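PDB 3V10: rhusiopathiae surface protein B from Erysipelothrix rhusiopathiae, which probably binds collagen as a cell-wall-attached adhesin, this chain being the collagen-binding part of the longer surface protein. Local coordinates for residues A[11-16]-A[145-150]; A[54-59]-A[135-140]; A[202-207]-A[263-268]. All coordinates share one frame; numbering follows the deposited sequence.

Contacts 1 and 2 lie side by side in the N-terminal Ig-like domain, their centres about 10 Å apart. Contact 2 is nested along the chain within the loop closed by contact 1. They share the chain leading from strand 131-134 to strand 150-153: residues 135-140 and 145-150 run next to each other, with probable backbone hydrogen bonds from L135 N to I149 O and from Q147 N to T137 O. Contact 3 comes later, in the second domain, between strands 198-204 and 260-269; its centre is about 32 Å from that of contact 1 and 33 Å from that of contact 2. The contacts thus sample both domains of an elongated, strand-rich module assigned to collagen binding.

Contact 1: A[11-16]-A[145-150]; sequences TQFDVN and DKQMIT
With its CG set beside the backbone N (chi1 -77°) and the chain extended beyond it, Q147 reaches across to the backbone of F13, whose ring is turned beside its own carbonyl carbon (chi1 175°). Q147 NE2 donates to F13 O at 2.7 Å. The bond is short but bent, and the donor stands well above the carbonyl plane, although F13 O lies close to the plane of the amide. The same NE2 passes 3.5 Å from F13 CD2, obliquely to the ring, while D145 O comes up at the ring edge.

With NE2 given to F13 O, Q147 OE1 is turned toward D14 OD1, 3.4 Å away. Both are acceptors, so the pair is not bonded and is probably mildly unfavourable, perhaps eased by K18, a long and weak ionic partner of D14 OD1. D14 OD2 is met from above the carboxylate plane by N16 ND2 at 3.1 Å. V15 N is buried here without a hydrogen-bond partner.

Farther along, V15 CG1 and I149 CD1 meet at 3.7 Å, the two side chains crossing at about a right angle, and both also touch F30 of strand 28-35. Strand 10-16 pairs antiparallel with 28-35, whereas 145-150 hydrogen-bonds to 135-140; no backbone-to-backbone bond joins the two segments, an arrangement consistent with the edge of an Ig-type beta sandwich.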
loop_
_atom_site.group_PDB
_atom_site.type_symbol
_atom_site.label_atom_id
_atom_site.label_comp_id
_atom_site.label_asym_id
_atom_site.label_seq_id
_atom_site.Cartn_x
_atom_site.Cartn_y
_atom_site.Cartn_z
ATOM N N THR A 11 19.423 -16.523 7.778
ATOM C CA THR A 11 20.476 -16.372 6.777
ATOM C C THR A 11 20.430 -15.121 5.903
ATOM O O THR A 11 21.399 -14.826 5.200
ATOM C CB THR A 11 20.487 -17.589 5.835
ATOM O OG1 THR A 11 19.247 -17.642 5.121
ATOM C CG2 THR A 11 20.658 -18.879 6.629
ATOM N N GLN A 12 19.320 -14.391 5.927
ATOM C CA GLN A 12 19.204 -13.189 5.113
ATOM C C GLN A 12 18.233 -12.195 5.729
ATOM O O GLN A 12 17.242 -12.586 6.346
ATOM C CB GLN A 12 18.734 -13.543 3.693
ATOM C CG GLN A 12 19.749 -14.341 2.877
ATOM C CD GLN A 12 19.231 -14.738 1.507
ATOM O OE1 GLN A 12 18.077 -14.475 1.162
ATOM N NE2 GLN A 12 20.086 -15.381 0.715
ATOM N N PHE A 13 18.520 -10.909 5.559
ATOM C CA PHE A 13 17.658 -9.864 6.095
ATOM C C PHE A 13 17.880 -8.550 5.360
ATOM O O PHE A 13 19.009 -8.066 5.270
ATOM C CB PHE A 13 17.921 -9.674 7.590
ATOM C CG PHE A 13 17.151 -8.538 8.199
ATOM C CD1 PHE A 13 15.785 -8.410 7.973
ATOM C CD2 PHE A 13 17.794 -7.585 8.984
ATOM C CE1 PHE A 13 15.067 -7.346 8.518
ATOM C CE2 PHE A 13 17.081 -6.514 9.536
ATOM C CZ PHE A 13 15.717 -6.400 9.298
ATOM N N ASP A 14 16.802 -7.971 4.841
ATOM C CA ASP A 14 16.912 -6.717 4.111
ATOM C C ASP A 14 15.630 -5.893 4.165
ATOM O O ASP A 14 14.529 -6.439 4.212
ATOM C CB ASP A 14 17.294 -7.004 2.659
ATOM C CG ASP A 14 17.781 -5.771 1.932
ATOM O OD1 ASP A 14 18.558 -4.996 2.531
ATOM O OD2 ASP A 14 17.396 -5.584 0.762
ATOM N N VAL A 15 15.783 -4.572 4.163
ATOM C CA VAL A 15 14.644 -3.662 4.213
ATOM C C VAL A 15 14.580 -2.764 2.982
ATOM O O VAL A 15 15.586 -2.190 2.560
ATOM C CB VAL A 15 14.706 -2.749 5.458
ATOM C CG1 VAL A 15 13.456 -1.878 5.522
ATOM C CG2 VAL A 15 14.848 -3.588 6.715
ATOM N N ASN A 16 13.384 -2.638 2.418
ATOM C CA ASN A 16 13.168 -1.811 1.238
ATOM C C ASN A 16 11.852 -1.047 1.390
ATOM O O ASN A 16 10.903 -1.542 1.995
ATOM C CB ASN A 16 13.124 -2.687 -0.022
ATOM C CG ASN A 16 14.483 -3.280 -0.375
ATOM O OD1 ASN A 16 15.384 -2.571 -0.829
ATOM N ND2 ASN A 16 14.637 -4.582 -0.161
ATOM N N ASP A 145 22.161 -8.082 12.658
ATOM C CA ASP A 145 22.593 -6.710 12.858
ATOM C C ASP A 145 21.412 -5.837 12.436
ATOM O O ASP A 145 20.686 -6.173 11.501
ATOM C CB ASP A 145 23.804 -6.375 11.979
ATOM C CG ASP A 145 25.031 -7.199 12.325
ATOM O OD1 ASP A 145 25.224 -7.515 13.518
ATOM O OD2 ASP A 145 25.811 -7.513 11.403
ATOM N N LYS A 146 21.208 -4.726 13.128
ATOM C CA LYS A 146 20.105 -3.840 12.788
ATOM C C LYS A 146 20.402 -3.063 11.512
ATOM O O LYS A 146 21.558 -2.774 11.195
ATOM C CB LYS A 146 19.847 -2.850 13.924
ATOM C CG LYS A 146 19.449 -3.490 15.240
ATOM C CD LYS A 146 19.171 -2.427 16.296
ATOM C CE LYS A 146 18.854 -3.047 17.653
ATOM N NZ LYS A 146 18.539 -2.003 18.676
ATOM N N GLN A 147 19.348 -2.744 10.773
ATOM C CA GLN A 147 19.477 -1.963 9.556
ATOM C C GLN A 147 18.671 -0.696 9.797
ATOM O O GLN A 147 17.595 -0.747 10.393
ATOM C CB GLN A 147 18.943 -2.743 8.354
ATOM C CG GLN A 147 19.909 -3.816 7.869
ATOM C CD GLN A 147 19.453 -4.486 6.590
ATOM O OE1 GLN A 147 18.973 -3.826 5.669
ATOM N NE2 GLN A 147 19.614 -5.802 6.519
ATOM N N MET A 148 19.194 0.441 9.353
ATOM C CA MET A 148 18.512 1.712 9.574
ATOM C C MET A 148 17.329 1.976 8.657
ATOM O O MET A 148 17.347 1.659 7.469
ATOM C CB MET A 148 19.496 2.889 9.458
ATOM C CG MET A 148 18.840 4.284 9.498
ATOM S SD MET A 148 18.262 4.888 11.120
ATOM C CE MET A 148 17.019 3.819 11.476
ATOM N N ILE A 149 16.298 2.560 9.248
ATOM C CA ILE A 149 15.094 2.950 8.541
ATOM C C ILE A 149 14.896 4.408 8.921
ATOM O O ILE A 149 14.856 4.751 10.109
ATOM C CB ILE A 149 13.859 2.123 8.989
ATOM C CG1 ILE A 149 13.959 0.699 8.433
ATOM C CG2 ILE A 149 12.577 2.811 8.533
ATOM C CD1 ILE A 149 12.769 -0.190 8.775
ATOM N N THR A 150 14.820 5.265 7.911
ATOM C CA THR A 150 14.624 6.692 8.118
ATOM C C THR A 150 13.284 7.083 7.514
ATOM O O THR A 150 13.042 6.864 6.325
ATOM C CB THR A 150 15.747 7.517 7.447
ATOM O OG1 THR A 150 15.727 7.296 6.033
ATOM C CG2 THR A 150 17.101 7.097 7.992
#

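Contact 2: A[54-59]-A[135-140]; sequences TLPSND and LPTNLG
L139 O is held by two donors. T54 N approaches it at 2.8 Å in a nearly straight bond (159° at the hydrogen), from above the carbonyl plane, and a water that accepts from T54 OG1 donates a longer bond to L139 O, 3.3 Å from the water oxygen. Across the contact, T54 O takes a 2.7 Å bond from a second water, which is also hydrogen-bonded to T137 OG1. L139 CA lies 3.4 Å from T54 O in a CA-H...O contact, so the end of strand 50-54 is linked to the loop both directly and through solvent.

T137 OG1 has a further task. It accepts from L139 N at 2.9 Å, and with OG1 placed anti to the backbone N (chi1 -172°) the hydroxyl can reach forward along the chain to do so. N138 OD1 likewise accepts from G140 N at 2.9 Å, while N138 ND2 donates to L144 O.

Beyond this polar end the packing is apolar. The P56 ring lies across T137, the two side chains at about a right angle, with P56 CB 3.8 Å from T137 CB, and P56 also meets L135 through the CB atoms. L135 CD2 packs on the S57 backbone and on the N58 amide, whose OD1 accepts from E60 N and V61 N. L55 and L139 run side by side, both touching F30. In this Ig-like domain, the loop that meets the end of strand 50-54 is shaped by an ST turn at T137 overlapped by an Asx turn at N138.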
loop_
_atom_site.group_PDB
_atom_site.type_symbol
_atom_site.label_atom_id
_atom_site.label_comp_id
_atom_site.label_asym_id
_atom_site.label_seq_id
_atom_site.Cartn_x
_atom_site.Cartn_y
_atom_site.Cartn_z
ATOM N N THR A 54 9.152 -8.364 15.176
ATOM C CA THR A 54 8.630 -7.158 15.803
ATOM C C THR A 54 9.001 -5.924 15.000
ATOM O O THR A 54 10.156 -5.512 14.986
ATOM C CB THR A 54 9.176 -6.987 17.229
ATOM O OG1 THR A 54 8.916 -8.174 17.987
ATOM C CG2 THR A 54 8.513 -5.801 17.916
ATOM N N LEU A 55 8.014 -5.340 14.332
ATOM C CA LEU A 55 8.238 -4.142 13.543
ATOM C C LEU A 55 8.605 -3.011 14.505
ATOM O O LEU A 55 8.081 -2.927 15.614
ATOM C CB LEU A 55 6.982 -3.810 12.734
ATOM C CG LEU A 55 6.698 -4.806 11.602
ATOM C CD1 LEU A 55 5.267 -4.659 11.112
ATOM C CD2 LEU A 55 7.698 -4.597 10.457
ATOM N N PRO A 56 9.512 -2.119 14.084
ATOM C CA PRO A 56 9.961 -0.998 14.916
ATOM C C PRO A 56 8.938 0.108 15.126
ATOM O O PRO A 56 7.953 0.213 14.399
ATOM C CB PRO A 56 11.194 -0.499 14.168
ATOM C CG PRO A 56 10.759 -0.674 12.734
ATOM C CD PRO A 56 10.088 -2.038 12.729
ATOM N N SER A 57 9.184 0.939 16.130
ATOM C CA SER A 57 8.291 2.048 16.413
ATOM C C SER A 57 8.887 2.927 17.495
ATOM O O SER A 57 9.783 2.506 18.215
ATOM C CB SER A 57 6.944 1.525 16.914
ATOM O OG SER A 57 7.104 0.896 18.175
ATOM N N ASN A 58 8.408 4.162 17.581
ATOM C CA ASN A 58 8.832 5.051 18.653
ATOM C C ASN A 58 7.546 5.695 19.142
ATOM O O ASN A 58 6.473 5.145 18.913
ATOM C CB ASN A 58 9.890 6.089 18.213
ATOM C CG ASN A 58 9.433 6.990 17.090
ATOM O OD1 ASN A 58 8.263 7.336 16.982
ATOM N ND2 ASN A 58 10.386 7.409 16.258
ATOM N N ASP A 59 7.620 6.838 19.808
ATOM C CA ASP A 59 6.397 7.456 20.317
ATOM C C ASP A 59 5.480 8.109 19.287
ATOM O O ASP A 59 4.310 8.365 19.580
ATOM C CB ASP A 59 6.745 8.468 21.415
ATOM C CG ASP A 59 6.934 7.810 22.771
ATOM O OD1 ASP A 59 7.677 6.809 22.847
ATOM O OD2 ASP A 59 6.341 8.293 23.762
ATOM N N LEU A 135 14.266 4.632 12.837
ATOM C CA LEU A 135 13.798 3.371 13.395
ATOM C C LEU A 135 14.659 2.186 12.983
ATOM O O LEU A 135 14.209 1.304 12.252
ATOM C CB LEU A 135 12.349 3.124 12.977
ATOM C CG LEU A 135 11.312 4.111 13.520
ATOM C CD1 LEU A 135 9.952 3.790 12.926
ATOM C CD2 LEU A 135 11.268 4.036 15.039
ATOM N N PRO A 136 15.916 2.148 13.451
ATOM C CA PRO A 136 16.802 1.034 13.101
ATOM C C PRO A 136 16.193 -0.244 13.658
ATOM O O PRO A 136 15.609 -0.228 14.740
ATOM C CB PRO A 136 18.123 1.424 13.761
ATOM C CG PRO A 136 17.697 2.234 14.932
ATOM C CD PRO A 136 16.564 3.069 14.403
ATOM N N THR A 137 16.321 -1.349 12.933
ATOM C CA THR A 137 15.701 -2.579 13.398
ATOM C C THR A 137 16.289 -3.875 12.837
ATOM O O THR A 137 16.891 -3.899 11.762
ATOM C CB THR A 137 14.183 -2.547 13.048
ATOM O OG1 THR A 137 13.505 -3.649 13.662
ATOM C CG2 THR A 137 13.993 -2.637 11.534
ATOM N N ASN A 138 16.113 -4.947 13.600
ATOM C CA ASN A 138 16.524 -6.282 13.193
ATOM C C ASN A 138 15.280 -7.142 13.417
ATOM O O ASN A 138 15.364 -8.357 13.583
ATOM C CB ASN A 138 17.705 -6.806 14.033
ATOM C CG ASN A 138 17.453 -6.732 15.528
ATOM O OD1 ASN A 138 16.318 -6.587 15.978
ATOM N ND2 ASN A 138 18.526 -6.844 16.311
ATOM N N LEU A 139 14.121 -6.481 13.401
ATOM C CA LEU A 139 12.823 -7.129 13.616
ATOM C C LEU A 139 12.768 -7.923 14.916
ATOM O O LEU A 139 11.942 -8.826 15.067
ATOM C CB LEU A 139 12.469 -8.048 12.445
ATOM C CG LEU A 139 12.104 -7.354 11.129
ATOM C CD1 LEU A 139 11.739 -8.392 10.082
ATOM C CD2 LEU A 139 10.936 -6.397 11.368
ATOM N N GLY A 140 13.647 -7.585 15.853
ATOM C CA GLY A 140 13.668 -8.283 17.125
ATOM C C GLY A 140 14.482 -9.564 17.120
ATOM O O GLY A 140 14.617 -10.222 18.149
HETATM O O HOH W 1 10.802 -10.399 17.724
HETATM O O HOH W 2 11.939 -3.752 15.877
#

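Contact 3: A[202-207]-A[263-268]; sequences DTIGEG and VTYDTR
The polar part of the contact joins D202 and Y265, which approach from opposite directions. Y265 OH lies 3.1 Å from D202 OD2, with the carboxylate plane almost perpendicular to the ring (87°). D202 OD2 accepts a hydrogen bond from N279 ND2 of strand 276-286, a bond within its own sheet; K169 NZ is a more distant, weak ionic partner. At the far end of the contact R268, whose CB points away from 202-207, forms a salt bridge from NE to D180 OD1. The Y265 ring, swung over its backbone between N and the carbonyl carbon (chi1 63°), stacks on W183.

D202 and I204 belong to strand 198-204, whereas Y265 and T267 lie on strand 260-269 at the middle of the five-stranded sheet. The axes of the short strand segments come no nearer than 10.7 Å and their directions differ by 25°, a separation bridged by side chains, as expected of two facing sheets in the beta sandwich of this DEv-IgG type collagen-binding domain.

Apolar contacts fill the interface next to the phenol. I204 CD1 does the touching: it meets T267 CG2 tip to tip at 4.0 Å and slides past the ring, 4.1 Å from Y265 CE2 and obliquely to it. I204 also packs on L210. The other branch of T267 is polar, and its OG1 is hydrogen-bonded to W183 NE1 and H208 ND1, which would hold the methyl toward I204.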
loop_
_atom_site.group_PDB
_atom_site.type_symbol
_atom_site.label_atom_id
_atom_site.label_comp_id
_atom_site.label_asym_id
_atom_site.label_seq_id
_atom_site.Cartn_x
_atom_site.Cartn_y
_atom_site.Cartn_z
ATOM N N ASP A 202 -9.458 8.036 -17.318
ATOM C CA ASP A 202 -8.605 7.260 -16.433
ATOM C C ASP A 202 -8.555 5.805 -16.868
ATOM O O ASP A 202 -9.588 5.158 -17.019
ATOM C CB ASP A 202 -9.134 7.356 -14.998
ATOM C CG ASP A 202 -8.247 6.635 -14.003
ATOM O OD1 ASP A 202 -7.926 5.451 -14.236
ATOM O OD2 ASP A 202 -7.878 7.247 -12.985
ATOM N N THR A 203 -7.347 5.292 -17.072
ATOM C CA THR A 203 -7.182 3.905 -17.479
ATOM C C THR A 203 -6.501 3.114 -16.378
ATOM O O THR A 203 -5.315 3.299 -16.110
ATOM C CB THR A 203 -6.344 3.783 -18.760
ATOM O OG1 THR A 203 -7.023 4.431 -19.846
ATOM C CG2 THR A 203 -6.147 2.313 -19.110
ATOM N N ILE A 204 -7.257 2.231 -15.734
ATOM C CA ILE A 204 -6.706 1.409 -14.662
ATOM C C ILE A 204 -5.779 0.382 -15.289
ATOM O O ILE A 204 -6.149 -0.295 -16.252
ATOM C CB ILE A 204 -7.830 0.703 -13.882
ATOM C CG1 ILE A 204 -8.715 1.755 -13.213
ATOM C CG2 ILE A 204 -7.242 -0.251 -12.840
ATOM C CD1 ILE A 204 -10.038 1.213 -12.712
ATOM N N GLY A 205 -4.572 0.272 -14.740
ATOM C CA GLY A 205 -3.591 -0.654 -15.276
ATOM C C GLY A 205 -3.890 -2.135 -15.149
ATOM O O GLY A 205 -4.922 -2.543 -14.622
ATOM N N GLU A 206 -2.964 -2.952 -15.640
ATOM C CA GLU A 206 -3.125 -4.400 -15.586
ATOM C C GLU A 206 -2.967 -4.917 -14.157
ATOM O O GLU A 206 -2.317 -4.286 -13.327
ATOM C CB GLU A 206 -2.095 -5.071 -16.503
ATOM C CG GLU A 206 -0.779 -4.311 -16.592
ATOM C CD GLU A 206 0.389 -5.180 -17.028
ATOM O OE1 GLU A 206 0.335 -6.406 -16.807
ATOM O OE2 GLU A 206 1.375 -4.636 -17.568
ATOM N N GLY A 207 -3.589 -6.054 -13.863
ATOM C CA GLY A 207 -3.465 -6.637 -12.537
ATOM C C GLY A 207 -4.549 -6.308 -11.530
ATOM O O GLY A 207 -4.679 -6.990 -10.514
ATOM N N VAL A 263 -12.989 12.747 -6.973
ATOM C CA VAL A 263 -13.574 11.464 -7.332
ATOM C C VAL A 263 -12.754 10.353 -6.683
ATOM O O VAL A 263 -11.544 10.260 -6.900
ATOM C CB VAL A 263 -13.569 11.253 -8.870
ATOM C CG1 VAL A 263 -14.148 9.890 -9.216
ATOM C CG2 VAL A 263 -14.376 12.354 -9.552
ATOM N N THR A 264 -13.408 9.516 -5.882
ATOM C CA THR A 264 -12.718 8.416 -5.228
ATOM C C THR A 264 -13.314 7.084 -5.667
ATOM O O THR A 264 -14.481 7.005 -6.044
ATOM C CB THR A 264 -12.803 8.525 -3.685
ATOM O OG1 THR A 264 -14.175 8.518 -3.272
ATOM C CG2 THR A 264 -12.142 9.814 -3.212
ATOM N N TYR A 265 -12.495 6.045 -5.641
ATOM C CA TYR A 265 -12.942 4.711 -6.020
ATOM C C TYR A 265 -11.909 3.693 -5.577
ATOM O O TYR A 265 -10.790 4.050 -5.203
ATOM C CB TYR A 265 -13.151 4.600 -7.539
ATOM C CG TYR A 265 -11.907 4.790 -8.375
ATOM C CD1 TYR A 265 -11.474 6.068 -8.736
ATOM C CD2 TYR A 265 -11.156 3.695 -8.805
ATOM C CE1 TYR A 265 -10.328 6.251 -9.503
ATOM C CE2 TYR A 265 -10.000 3.869 -9.574
ATOM C CZ TYR A 265 -9.595 5.150 -9.918
ATOM O OH TYR A 265 -8.461 5.340 -10.672
ATOM N N ASP A 266 -12.294 2.425 -5.622
ATOM C CA ASP A 266 -11.400 1.349 -5.225
ATOM C C ASP A 266 -11.142 0.400 -6.380
ATOM O O ASP A 266 -11.951 0.288 -7.304
ATOM C CB ASP A 266 -12.009 0.512 -4.088
ATOM C CG ASP A 266 -12.436 1.346 -2.897
ATOM O OD1 ASP A 266 -11.899 2.454 -2.711
ATOM O OD2 ASP A 266 -13.303 0.871 -2.130
ATOM N N THR A 267 -10.003 -0.276 -6.330
ATOM C CA THR A 267 -9.699 -1.294 -7.321
ATOM C C THR A 267 -9.327 -2.524 -6.506
ATOM O O THR A 267 -9.018 -2.420 -5.317
ATOM C CB THR A 267 -8.535 -0.918 -8.256
ATOM O OG1 THR A 267 -7.314 -0.843 -7.513
ATOM C CG2 THR A 267 -8.826 0.401 -8.951
ATOM N N ARG A 268 -9.372 -3.684 -7.144
ATOM C CA ARG A 268 -9.073 -4.937 -6.474
ATOM C C ARG A 268 -8.059 -5.709 -7.290
ATOM O O ARG A 268 -8.253 -5.929 -8.482
ATOM C CB ARG A 268 -10.368 -5.738 -6.315
ATOM C CG ARG A 268 -10.242 -7.069 -5.600
ATOM C CD ARG A 268 -11.617 -7.508 -5.121
ATOM N NE ARG A 268 -12.150 -6.532 -4.177
ATOM C CZ ARG A 268 -13.417 -6.453 -3.791
ATOM N NH1 ARG A 268 -14.321 -7.304 -4.265
ATOM N NH2 ARG A 268 -13.781 -5.508 -2.935
#